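PDB 4I5J: Serine/threonine-protein phosphatase 2A regulatory subunit B'' subunit alpha from Homo sapiens, which probably modulates the substrate selectivity and activity of the phosphatase PP2A, as the EF-hand part of a B'' regulatory subunit, and binds calcium. Local coordinates for residues 151-156 and 213-218; 190-195 and 256-261; 197-202 and 265-270. All blocks are in the same frame, centred on the assembly; numbering follows the deposited sequence.

Contact 1: residues 151-156 and 213-218; sequences IERIFS and EYFYEE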
loop_
_atom_site.group_PDB
_atom_site.type_symbol
_atom_site.label_atom_id
_atom_site.label_comp_id
_atom_site.label_asym_id
_atom_site.label_seq_id
_atom_site.Cartn_x
_atom_site.Cartn_y
_atom_site.Cartn_z
ATOM N N ILE A 151 -1.397 -8.499 10.956
ATOM C CA ILE A 151 -1.859 -9.291 9.807
ATOM C C ILE A 151 -3.363 -9.549 9.912
ATOM O O ILE A 151 -4.102 -9.406 8.939
ATOM C CB ILE A 151 -1.095 -10.635 9.678
ATOM C CG1 ILE A 151 0.403 -10.400 9.424
ATOM C CG2 ILE A 151 -1.708 -11.509 8.593
ATOM C CD1 ILE A 151 0.734 -9.678 8.150
ATOM N N GLU A 152 -3.814 -9.896 11.109
ATOM C CA GLU A 152 -5.238 -10.048 11.381
ATOM C C GLU A 152 -5.978 -8.758 11.037
ATOM O O GLU A 152 -7.076 -8.787 10.473
ATOM C CB GLU A 152 -5.454 -10.443 12.852
ATOM C CG GLU A 152 -6.895 -10.676 13.257
ATOM C CD GLU A 152 -7.003 -11.267 14.664
ATOM O OE1 GLU A 152 -5.948 -11.548 15.283
ATOM O OE2 GLU A 152 -8.140 -11.449 15.152
ATOM N N ARG A 153 -5.366 -7.617 11.339
ATOM C CA ARG A 153 -5.976 -6.336 10.973
ATOM C C ARG A 153 -6.045 -6.143 9.455
ATOM O O ARG A 153 -7.036 -5.646 8.920
ATOM C CB ARG A 153 -5.238 -5.180 11.651
ATOM C CG ARG A 153 -5.435 -5.122 13.184
ATOM C CD ARG A 153 -6.870 -4.769 13.526
ATOM N NE ARG A 153 -7.206 -3.471 12.948
ATOM C CZ ARG A 153 -8.419 -3.126 12.531
ATOM N NH1 ARG A 153 -9.426 -3.981 12.645
ATOM N NH2 ARG A 153 -8.622 -1.924 12.014
ATOM N N ILE A 154 -4.990 -6.524 8.757
ATOM C CA ILE A 154 -5.014 -6.472 7.300
ATOM C C ILE A 154 -6.187 -7.283 6.754
ATOM O O ILE A 154 -6.863 -6.862 5.820
ATOM C CB ILE A 154 -3.710 -6.994 6.725
ATOM C CG1 ILE A 154 -2.597 -5.955 6.918
ATOM C CG2 ILE A 154 -3.882 -7.360 5.257
ATOM C CD1 ILE A 154 -1.197 -6.612 6.967
ATOM N N PHE A 155 -6.451 -8.429 7.373
ATOM C CA PHE A 155 -7.505 -9.322 6.906
ATOM C C PHE A 155 -8.876 -8.994 7.501
ATOM O O PHE A 155 -9.839 -9.733 7.290
ATOM C CB PHE A 155 -7.124 -10.773 7.207
ATOM C CG PHE A 155 -6.229 -11.374 6.171
ATOM C CD1 PHE A 155 -6.732 -12.261 5.242
ATOM C CD2 PHE A 155 -4.889 -11.031 6.107
ATOM C CE1 PHE A 155 -5.919 -12.814 4.273
ATOM C CE2 PHE A 155 -4.071 -11.575 5.131
ATOM C CZ PHE A 155 -4.585 -12.475 4.219
ATOM N N SER A 156 -8.955 -7.871 8.214
ATOM C CA SER A 156 -10.175 -7.426 8.912
ATOM C C SER A 156 -11.119 -6.621 8.042
ATOM O O SER A 156 -12.277 -6.415 8.396
ATOM C CB SER A 156 -9.802 -6.518 10.083
ATOM O OG SER A 156 -9.273 -5.281 9.595
ATOM N N GLU A 213 -1.121 -0.540 23.014
ATOM C CA GLU A 213 -0.680 -1.613 23.908
ATOM C C GLU A 213 -0.991 -2.978 23.328
ATOM O O GLU A 213 -0.204 -3.917 23.447
ATOM C CB GLU A 213 -1.316 -1.515 25.301
ATOM C CG GLU A 213 -0.661 -2.496 26.292
ATOM C CD GLU A 213 -1.441 -2.649 27.576
ATOM O OE1 GLU A 213 -2.562 -2.095 27.668
ATOM O OE2 GLU A 213 -0.934 -3.326 28.488
ATOM N N TYR A 214 -2.147 -3.067 22.689
ATOM C CA TYR A 214 -2.606 -4.300 22.103
ATOM C C TYR A 214 -1.557 -4.853 21.127
ATOM O O TYR A 214 -1.201 -6.031 21.192
ATOM C CB TYR A 214 -3.912 -4.033 21.380
ATOM C CG TYR A 214 -4.367 -5.162 20.480
ATOM C CD1 TYR A 214 -4.964 -6.300 21.011
ATOM C CD2 TYR A 214 -4.234 -5.072 19.102
ATOM C CE1 TYR A 214 -5.397 -7.312 20.205
ATOM C CE2 TYR A 214 -4.666 -6.088 18.278
ATOM C CZ TYR A 214 -5.239 -7.210 18.835
ATOM O OH TYR A 214 -5.679 -8.229 18.025
ATOM N N PHE A 215 -1.042 -3.997 20.246
ATOM C CA PHE A 215 0.007 -4.438 19.327
ATOM C C PHE A 215 1.303 -4.675 20.063
ATOM O O PHE A 215 2.014 -5.648 19.785
ATOM C CB PHE A 215 0.216 -3.430 18.191
ATOM C CG PHE A 215 -0.978 -3.278 17.330
ATOM C CD1 PHE A 215 -1.314 -4.263 16.417
ATOM C CD2 PHE A 215 -1.789 -2.165 17.442
ATOM C CE1 PHE A 215 -2.445 -4.140 15.638
ATOM C CE2 PHE A 215 -2.918 -2.035 16.660
ATOM C CZ PHE A 215 -3.254 -3.016 15.768
ATOM N N TYR A 216 1.627 -3.791 20.999
ATOM C CA TYR A 216 2.921 -3.902 21.680
ATOM C C TYR A 216 3.007 -5.140 22.576
ATOM O O TYR A 216 4.076 -5.714 22.754
ATOM C CB TYR A 216 3.298 -2.624 22.431
ATOM C CG TYR A 216 4.696 -2.687 23.039
ATOM C CD1 TYR A 216 5.827 -2.773 22.236
ATOM C CD2 TYR A 216 4.876 -2.697 24.411
ATOM C CE1 TYR A 216 7.102 -2.848 22.792
ATOM C CE2 TYR A 216 6.146 -2.767 24.974
ATOM C CZ TYR A 216 7.252 -2.846 24.163
ATOM O OH TYR A 216 8.509 -2.919 24.731
ATOM N N GLU A 217 1.868 -5.564 23.110
ATOM C CA GLU A 217 1.814 -6.709 24.008
ATOM C C GLU A 217 2.069 -8.033 23.284
ATOM O O GLU A 217 2.530 -8.991 23.894
ATOM C CB GLU A 217 0.463 -6.722 24.745
ATOM C CG GLU A 217 0.463 -7.411 26.124
ATOM C CD GLU A 217 -0.266 -8.741 26.065
ATOM O OE1 GLU A 217 -0.978 -8.984 25.048
ATOM O OE2 GLU A 217 -0.120 -9.537 27.016
ATOM N N GLU A 218 1.784 -8.096 21.984
ATOM C CA GLU A 218 2.182 -9.276 21.212
ATOM C C GLU A 218 3.680 -9.275 20.989
ATOM O O GLU A 218 4.312 -10.312 21.136
ATOM C CB GLU A 218 1.457 -9.397 19.865
ATOM C CG GLU A 218 1.745 -10.722 19.154
ATOM C CD GLU A 218 1.428 -10.683 17.668
ATOM O OE1 GLU A 218 0.894 -9.659 17.202
ATOM O OE2 GLU A 218 1.716 -11.675 16.963
#

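Contact 2: residues 190-195 and 256-261; sequences TSIEYW and DLKRCR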
loop_
_atom_site.group_PDB
_atom_site.type_symbol
_atom_site.label_atom_id
_atom_site.label_comp_id
_atom_site.label_asym_id
_atom_site.label_seq_id
_atom_site.Cartn_x
_atom_site.Cartn_y
_atom_site.Cartn_z
ATOM N N THR A 190 0.357 6.933 1.237
ATOM C CA THR A 190 -0.638 5.873 1.177
ATOM C C THR A 190 -0.298 4.793 2.186
ATOM O O THR A 190 -1.163 4.299 2.919
ATOM C CB THR A 190 -0.746 5.238 -0.219
ATOM O OG1 THR A 190 -1.113 6.238 -1.170
ATOM C CG2 THR A 190 -1.818 4.154 -0.220
ATOM N N SER A 191 0.968 4.413 2.210
ATOM C CA SER A 191 1.421 3.400 3.147
ATOM C C SER A 191 1.147 3.802 4.600
ATOM O O SER A 191 0.639 2.992 5.408
ATOM C CB SER A 191 2.910 3.179 2.966
ATOM O OG SER A 191 3.382 2.255 3.931
ATOM N N ILE A 192 1.472 5.050 4.929
ATOM C CA ILE A 192 1.271 5.560 6.286
ATOM C C ILE A 192 -0.205 5.488 6.650
ATOM O O ILE A 192 -0.547 5.166 7.784
ATOM C CB ILE A 192 1.805 6.996 6.453
ATOM C CG1 ILE A 192 3.305 7.032 6.175
ATOM C CG2 ILE A 192 1.517 7.560 7.888
ATOM C CD1 ILE A 192 3.867 8.464 6.136
ATOM N N GLU A 193 -1.085 5.750 5.687
ATOM C CA GLU A 193 -2.513 5.641 5.966
ATOM C C GLU A 193 -2.912 4.180 6.106
ATOM O O GLU A 193 -3.710 3.814 6.981
ATOM C CB GLU A 193 -3.345 6.297 4.867
ATOM C CG GLU A 193 -4.815 6.042 5.076
ATOM C CD GLU A 193 -5.679 7.040 4.358
ATOM O OE1 GLU A 193 -5.103 7.920 3.678
ATOM O OE2 GLU A 193 -6.924 6.931 4.469
ATOM N N TYR A 194 -2.320 3.346 5.253
ATOM C CA TYR A 194 -2.585 1.911 5.233
ATOM C C TYR A 194 -2.296 1.309 6.616
ATOM O O TYR A 194 -3.136 0.598 7.176
ATOM C CB TYR A 194 -1.723 1.257 4.145
ATOM C CG TYR A 194 -1.918 -0.227 3.909
ATOM C CD1 TYR A 194 -2.676 -0.680 2.840
ATOM C CD2 TYR A 194 -1.306 -1.170 4.726
ATOM C CE1 TYR A 194 -2.835 -2.032 2.593
ATOM C CE2 TYR A 194 -1.456 -2.536 4.486
ATOM C CZ TYR A 194 -2.232 -2.954 3.418
ATOM O OH TYR A 194 -2.410 -4.299 3.161
ATOM N N TRP A 195 -1.122 1.596 7.177
ATOM C CA TRP A 195 -0.785 1.055 8.498
ATOM C C TRP A 195 -1.578 1.731 9.601
ATOM O O TRP A 195 -1.880 1.111 10.621
ATOM C CB TRP A 195 0.713 1.118 8.776
ATOM C CG TRP A 195 1.444 0.326 7.773
ATOM C CD1 TRP A 195 2.294 0.796 6.817
ATOM C CD2 TRP A 195 1.332 -1.087 7.557
ATOM N NE1 TRP A 195 2.730 -0.241 6.028
ATOM C CE2 TRP A 195 2.157 -1.406 6.463
ATOM C CE3 TRP A 195 0.617 -2.109 8.187
ATOM C CZ2 TRP A 195 2.306 -2.718 5.993
ATOM C CZ3 TRP A 195 0.752 -3.409 7.721
ATOM C CH2 TRP A 195 1.593 -3.702 6.634
ATOM N N ASP A 256 -0.811 13.589 12.710
ATOM C CA ASP A 256 0.350 13.597 13.620
ATOM C C ASP A 256 1.455 12.692 13.075
ATOM O O ASP A 256 2.640 13.026 13.131
ATOM C CB ASP A 256 -0.005 13.104 15.022
ATOM C CG ASP A 256 -1.021 13.982 15.731
ATOM O OD1 ASP A 256 -1.000 15.223 15.593
ATOM O OD2 ASP A 256 -1.862 13.403 16.439
ATOM N N LEU A 257 1.063 11.535 12.556
ATOM C CA LEU A 257 2.047 10.569 12.061
ATOM C C LEU A 257 2.729 11.007 10.751
ATOM O O LEU A 257 3.932 10.800 10.596
ATOM C CB LEU A 257 1.455 9.149 11.982
ATOM C CG LEU A 257 1.330 8.469 13.360
ATOM C CD1 LEU A 257 0.339 7.283 13.380
ATOM C CD2 LEU A 257 2.710 8.017 13.865
ATOM N N LYS A 258 1.984 11.626 9.832
ATOM C CA LYS A 258 2.598 12.208 8.627
ATOM C C LYS A 258 3.492 13.390 8.998
ATOM O O LYS A 258 4.585 13.529 8.466
ATOM C CB LYS A 258 1.542 12.681 7.622
ATOM C CG LYS A 258 0.712 11.587 6.985
ATOM C CD LYS A 258 -0.423 12.173 6.142
ATOM C CE LYS A 258 -1.087 11.101 5.291
ATOM N NZ LYS A 258 -2.173 11.635 4.424
ATOM N N ARG A 259 3.031 14.240 9.918
ATOM C CA ARG A 259 3.789 15.440 10.283
ATOM C C ARG A 259 5.133 15.125 10.935
ATOM O O ARG A 259 6.119 15.812 10.691
ATOM C CB ARG A 259 2.976 16.363 11.197
ATOM C CG ARG A 259 1.885 17.162 10.494
ATOM C CD ARG A 259 1.030 17.933 11.500
ATOM N NE ARG A 259 1.801 18.922 12.249
ATOM C CZ ARG A 259 2.037 20.160 11.821
ATOM N NH1 ARG A 259 1.562 20.557 10.645
ATOM N NH2 ARG A 259 2.750 21.003 12.561
ATOM N N CYS A 260 5.177 14.085 11.760
ATOM C CA CYS A 260 6.387 13.797 12.523
ATOM C C CYS A 260 7.501 13.285 11.631
ATOM O O CYS A 260 8.668 13.301 12.023
ATOM C CB CYS A 260 6.110 12.789 13.637
ATOM S SG CYS A 260 6.093 11.046 13.121
ATOM N N ARG A 261 7.123 12.814 10.442
ATOM C CA ARG A 261 8.062 12.310 9.439
ATOM C C ARG A 261 8.796 11.029 9.864
ATOM O O ARG A 261 9.683 10.568 9.168
ATOM C CB ARG A 261 9.032 13.418 8.988
ATOM C CG ARG A 261 8.310 14.629 8.388
ATOM C CD ARG A 261 9.045 15.945 8.639
ATOM N NE ARG A 261 10.053 16.229 7.617
ATOM C CZ ARG A 261 10.664 17.405 7.465
ATOM N NH1 ARG A 261 10.369 18.422 8.268
ATOM N NH2 ARG A 261 11.566 17.566 6.505
#

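Contact 3: residues 197-202 and 265-270; sequences RCMDVD and IFYDTF. With CA (calcium ion), chain B.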
loop_
_atom_site.group_PDB
_atom_site.type_symbol
_atom_site.label_atom_id
_atom_site.label_comp_id
_atom_site.label_asym_id
_atom_site.label_seq_id
_atom_site.Cartn_x
_atom_site.Cartn_y
_atom_site.Cartn_z
ATOM N N ARG A 197 -4.756 2.694 9.312
ATOM C CA ARG A 197 -6.057 2.028 9.327
ATOM C C ARG A 197 -5.966 0.651 9.989
ATOM O O ARG A 197 -6.935 0.167 10.593
ATOM C CB ARG A 197 -6.546 1.833 7.891
ATOM C CG ARG A 197 -7.200 3.038 7.290
ATOM C CD ARG A 197 -7.180 2.970 5.768
ATOM N NE ARG A 197 -7.960 4.073 5.233
ATOM C CZ ARG A 197 -9.131 3.923 4.631
ATOM N NH1 ARG A 197 -9.642 2.705 4.456
ATOM N NH2 ARG A 197 -9.772 4.993 4.179
ATOM N N CYS A 198 -4.817 -0.013 9.837
ATOM C CA CYS A 198 -4.660 -1.316 10.492
ATOM C C CYS A 198 -4.529 -1.154 12.006
ATOM O O CYS A 198 -5.087 -1.943 12.763
ATOM C CB CYS A 198 -3.448 -2.071 9.959
ATOM S SG CYS A 198 -3.643 -2.616 8.276
ATOM N N MET A 199 -3.797 -0.131 12.441
ATOM C CA MET A 199 -3.621 0.119 13.876
ATOM C C MET A 199 -4.845 0.729 14.535
ATOM O O MET A 199 -5.061 0.550 15.739
ATOM C CB MET A 199 -2.400 0.996 14.145
ATOM C CG MET A 199 -1.083 0.283 13.834
ATOM S SD MET A 199 0.348 1.148 14.523
ATOM C CE MET A 199 0.012 0.888 16.282
ATOM N N ASP A 200 -5.656 1.439 13.759
ATOM C CA ASP A 200 -6.864 2.038 14.316
ATOM C C ASP A 200 -7.935 0.970 14.500
ATOM O O ASP A 200 -8.925 0.944 13.770
ATOM C CB ASP A 200 -7.374 3.166 13.414
ATOM C CG ASP A 200 -8.516 3.944 14.040
ATOM O OD1 ASP A 200 -8.805 3.729 15.228
ATOM O OD2 ASP A 200 -9.131 4.774 13.344
ATOM N N VAL A 201 -7.728 0.092 15.476
ATOM C CA VAL A 201 -8.608 -1.054 15.669
ATOM C C VAL A 201 -10.098 -0.704 15.667
ATOM O O VAL A 201 -10.876 -1.325 14.943
ATOM C CB VAL A 201 -8.280 -1.791 16.962
ATOM C CG1 VAL A 201 -9.272 -2.948 17.187
ATOM C CG2 VAL A 201 -6.845 -2.292 16.939
ATOM N N ASP A 202 -10.496 0.291 16.458
ATOM C CA ASP A 202 -11.919 0.630 16.578
ATOM C C ASP A 202 -12.389 1.567 15.469
ATOM O O ASP A 202 -13.560 1.913 15.392
ATOM C CB ASP A 202 -12.243 1.219 17.965
ATOM C CG ASP A 202 -11.493 2.524 18.254
ATOM O OD1 ASP A 202 -10.969 3.150 17.315
ATOM O OD2 ASP A 202 -11.411 2.925 19.439
ATOM N N ILE A 265 9.179 4.375 11.778
ATOM C CA ILE A 265 9.795 3.911 13.012
ATOM C C ILE A 265 8.730 3.515 14.019
ATOM O O ILE A 265 8.795 2.431 14.607
ATOM C CB ILE A 265 10.707 4.978 13.605
ATOM C CG1 ILE A 265 11.907 5.189 12.677
ATOM C CG2 ILE A 265 11.176 4.564 14.972
ATOM C CD1 ILE A 265 12.901 6.197 13.213
ATOM N N PHE A 266 7.761 4.406 14.212
ATOM C CA PHE A 266 6.571 4.149 15.027
ATOM C C PHE A 266 5.959 2.794 14.651
ATOM O O PHE A 266 5.843 1.887 15.479
ATOM C CB PHE A 266 5.566 5.279 14.772
ATOM C CG PHE A 266 4.300 5.200 15.598
ATOM C CD1 PHE A 266 4.267 5.676 16.897
ATOM C CD2 PHE A 266 3.133 4.702 15.053
ATOM C CE1 PHE A 266 3.103 5.630 17.641
ATOM C CE2 PHE A 266 1.965 4.654 15.799
ATOM C CZ PHE A 266 1.950 5.115 17.084
ATOM N N TYR A 267 5.636 2.631 13.376
ATOM C CA TYR A 267 5.041 1.384 12.890
ATOM C C TYR A 267 5.875 0.110 13.157
ATOM O O TYR A 267 5.349 -0.904 13.634
ATOM C CB TYR A 267 4.695 1.518 11.395
ATOM C CG TYR A 267 3.560 2.497 11.119
ATOM C CD1 TYR A 267 3.566 3.296 9.987
ATOM C CD2 TYR A 267 2.475 2.603 11.986
ATOM C CE1 TYR A 267 2.541 4.171 9.725
ATOM C CE2 TYR A 267 1.435 3.486 11.732
ATOM C CZ TYR A 267 1.477 4.272 10.606
ATOM O OH TYR A 267 0.447 5.149 10.330
ATOM N N ASP A 268 7.161 0.146 12.845
ATOM C CA ASP A 268 8.041 -0.995 13.121
ATOM C C ASP A 268 8.028 -1.363 14.595
ATOM O O ASP A 268 7.973 -2.535 14.966
ATOM C CB ASP A 268 9.480 -0.687 12.684
ATOM C CG ASP A 268 9.622 -0.575 11.178
ATOM O OD1 ASP A 268 8.791 -1.167 10.442
ATOM O OD2 ASP A 268 10.569 0.107 10.732
ATOM N N THR A 269 8.078 -0.337 15.431
ATOM C CA THR A 269 8.114 -0.503 16.864
ATOM C C THR A 269 6.903 -1.303 17.336
ATOM O O THR A 269 7.015 -2.098 18.252
ATOM C CB THR A 269 8.153 0.878 17.536
ATOM O OG1 THR A 269 9.347 1.563 17.136
ATOM C CG2 THR A 269 8.114 0.770 19.040
ATOM N N PHE A 270 5.751 -1.120 16.690
ATOM C CA PHE A 270 4.525 -1.828 17.097
ATOM C C PHE A 270 4.196 -3.137 16.400
ATOM O O PHE A 270 3.383 -3.921 16.915
ATOM C CB PHE A 270 3.308 -0.901 17.052
ATOM C CG PHE A 270 3.331 0.147 18.122
ATOM C CD1 PHE A 270 3.608 1.472 17.818
ATOM C CD2 PHE A 270 3.129 -0.209 19.450
ATOM C CE1 PHE A 270 3.654 2.426 18.817
ATOM C CE2 PHE A 270 3.188 0.732 20.453
ATOM C CZ PHE A 270 3.444 2.055 20.140
HETATM CA CA CA B . -8.854 4.107 17.474
HETATM O O HOH W 1 -9.480 4.585 19.760
#

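Contact 1: residues 151-156 and 213-218
Arg153 meets Phe215 with the first part of its side chain and sends the rest elsewhere. With CG anti to the carbonyl carbon (chi1 -69°), the chain leaves CB toward helix 209-226, and CG comes to 4.0 Å from both CE1 and CZ of Phe215. It arrives at the ring's edge, in the ring plane, a methylene against two aromatic carbons. Beyond CG the chain bends at chi2 and again at chi3. That double turn carries CD and the guanidinium away from the edge, the group lying 54° from the plane of the Phe215 ring, and there NE bonds to the carbonyl oxygen of Cys198 and NH2 to that of Arg197. One face of Phe215 is covered from within its own helix by CD2 of Tyr214, 3.8 Å above the ring centre. Tyr214 OH approaches Glu152 OE1 to 4.3 Å, an outlying contact at the exposed margin. Arg153 thus joins three helices: its aliphatic start touches the helix that leaves the calcium loop, while its charged end holds carbonyls near the C-terminus of helix 189-199, which enters it. The setting is the helix-loop-helix of an EF-hand, against which helix 148-154 packs.

Contact 2: residues 190-195 and 256-261
Ile192 and Lys258 make the nearest backbone approach, with 7.2 Å between their CA atoms, helix 189-199 meeting the last turns of helix 254-260 before Arg261, with positive phi, leaves the helical conformation. Ile192 carries the contact from its side, its CB directed at the other helix. CG1 lies anti to the carbonyl carbon (chi1 -61°), which puts the CG2 branch anti to the backbone N and presents that methyl to the partner helix. The methyl has two neighbours: CG of Lys258 at 4.2 Å and CB of Leu257 at 4.4 Å. Both are aliphatic carbons close to their own backbone, met by a single branch of Ile192, and the distances describe light van der Waals contact rather than tight interlocking.

Of the Lys258 chain only CG touches the isoleucine; the extended remainder carries the ammonium past it toward the partly exposed side. There NZ stands 4.8 Å from Glu193 OE1. The opposite charges probably attract at that distance without forming a salt bridge; the other carboxylate oxygen of Glu193 pairs with Arg197 NE, one turn along the same helix. Leu257, in contrast, turns inward, and beyond its CB the side chain packs on Phe266 and Tyr267 of helix 263-271 and on Val244 of helix 233-244. Ile192 also touches Ala263, at the start of helix 263-271.

The result is a small apolar contact with a lysine and a glutamate near its margin, made by the entering helix of the EF-hand. It joins the calcium-binding helix-loop-helix unit to the short helices that follow it in this domain.

Contact 3: residues 197-202 and 265-270
Met199 is the bump here, and its hollow is lined by three aromatic side chains of the facing helix, Phe266, Tyr267 and Phe270. The methionine chain reaches straight across and then bends at its last torsion (chi3 68°), which places sulfur and methyl against different walls. SD settles at the edge of the Tyr267 ring, 3.6 Å from CD2, with the direction from the ring centroid to SD 81° off the normal. The same sulfur meets Phe266 obliquely, 4.1 Å from CE2; both are Met-aromatic contacts. CE fills the third side, lying 3.8 Å from CB of Phe270, the two side chains crossing at about a right angle. The wall is itself packed: CE1 of Phe270 rests over the rim of one face of Phe266, 3.4 Å above its plane. Cutting Met199 back to an alanine would probably open a gap between helix 189-199 and the aromatic side chains, taking the sulfur from Phe266 and Tyr267 and the methyl from Phe270.

Immediately after Met199 the helix ends and the EF-hand loop begins. Asp200 OD1 and Asp202 OD1 each bind the calcium ion at 2.3 Å, and a water at 2.4 Å also ligates it while donating to Asp202 OD2. Asp204, Val206 and Glu211 complete the site, and Asp200 OD2 accepts from Gly205 N.

Met199 also packs on Leu212 and Phe215 of helix 209-226 and on Ile150 of helix 148-154. Behind the aromatic wall, Phe266 and Thr269 lean on helix 233-244, so the contact is enclosed between the two EF-hand helices, helix 148-154 and the C-terminal helices.

How the contacts relate
Contacts 2 and 3 are buried and share helix 189-199, and their second helices, 254-260 and 263-271, follow each other in the chain; contact 1 is partly exposed and pairs helix 148-154 with helix 209-226, across the calcium loop. Their chemistry follows their place: light aliphatic packing with charges near the margin in contact 2, sulfur among aromatic rings beside metal ligands in contact 3, and an arginine methylene at a ring edge in contact 1. The three touch one another, by bonds and by packing. The arginine of contact 1 bridges to contact 3, where Phe215 CB also packs near Phe270 O. A weak hydrogen bond joins Ile192 O of contact 2 to Tyr267 OH of contact 3, and Ile154 touches Trp195 between contacts 1 and 2.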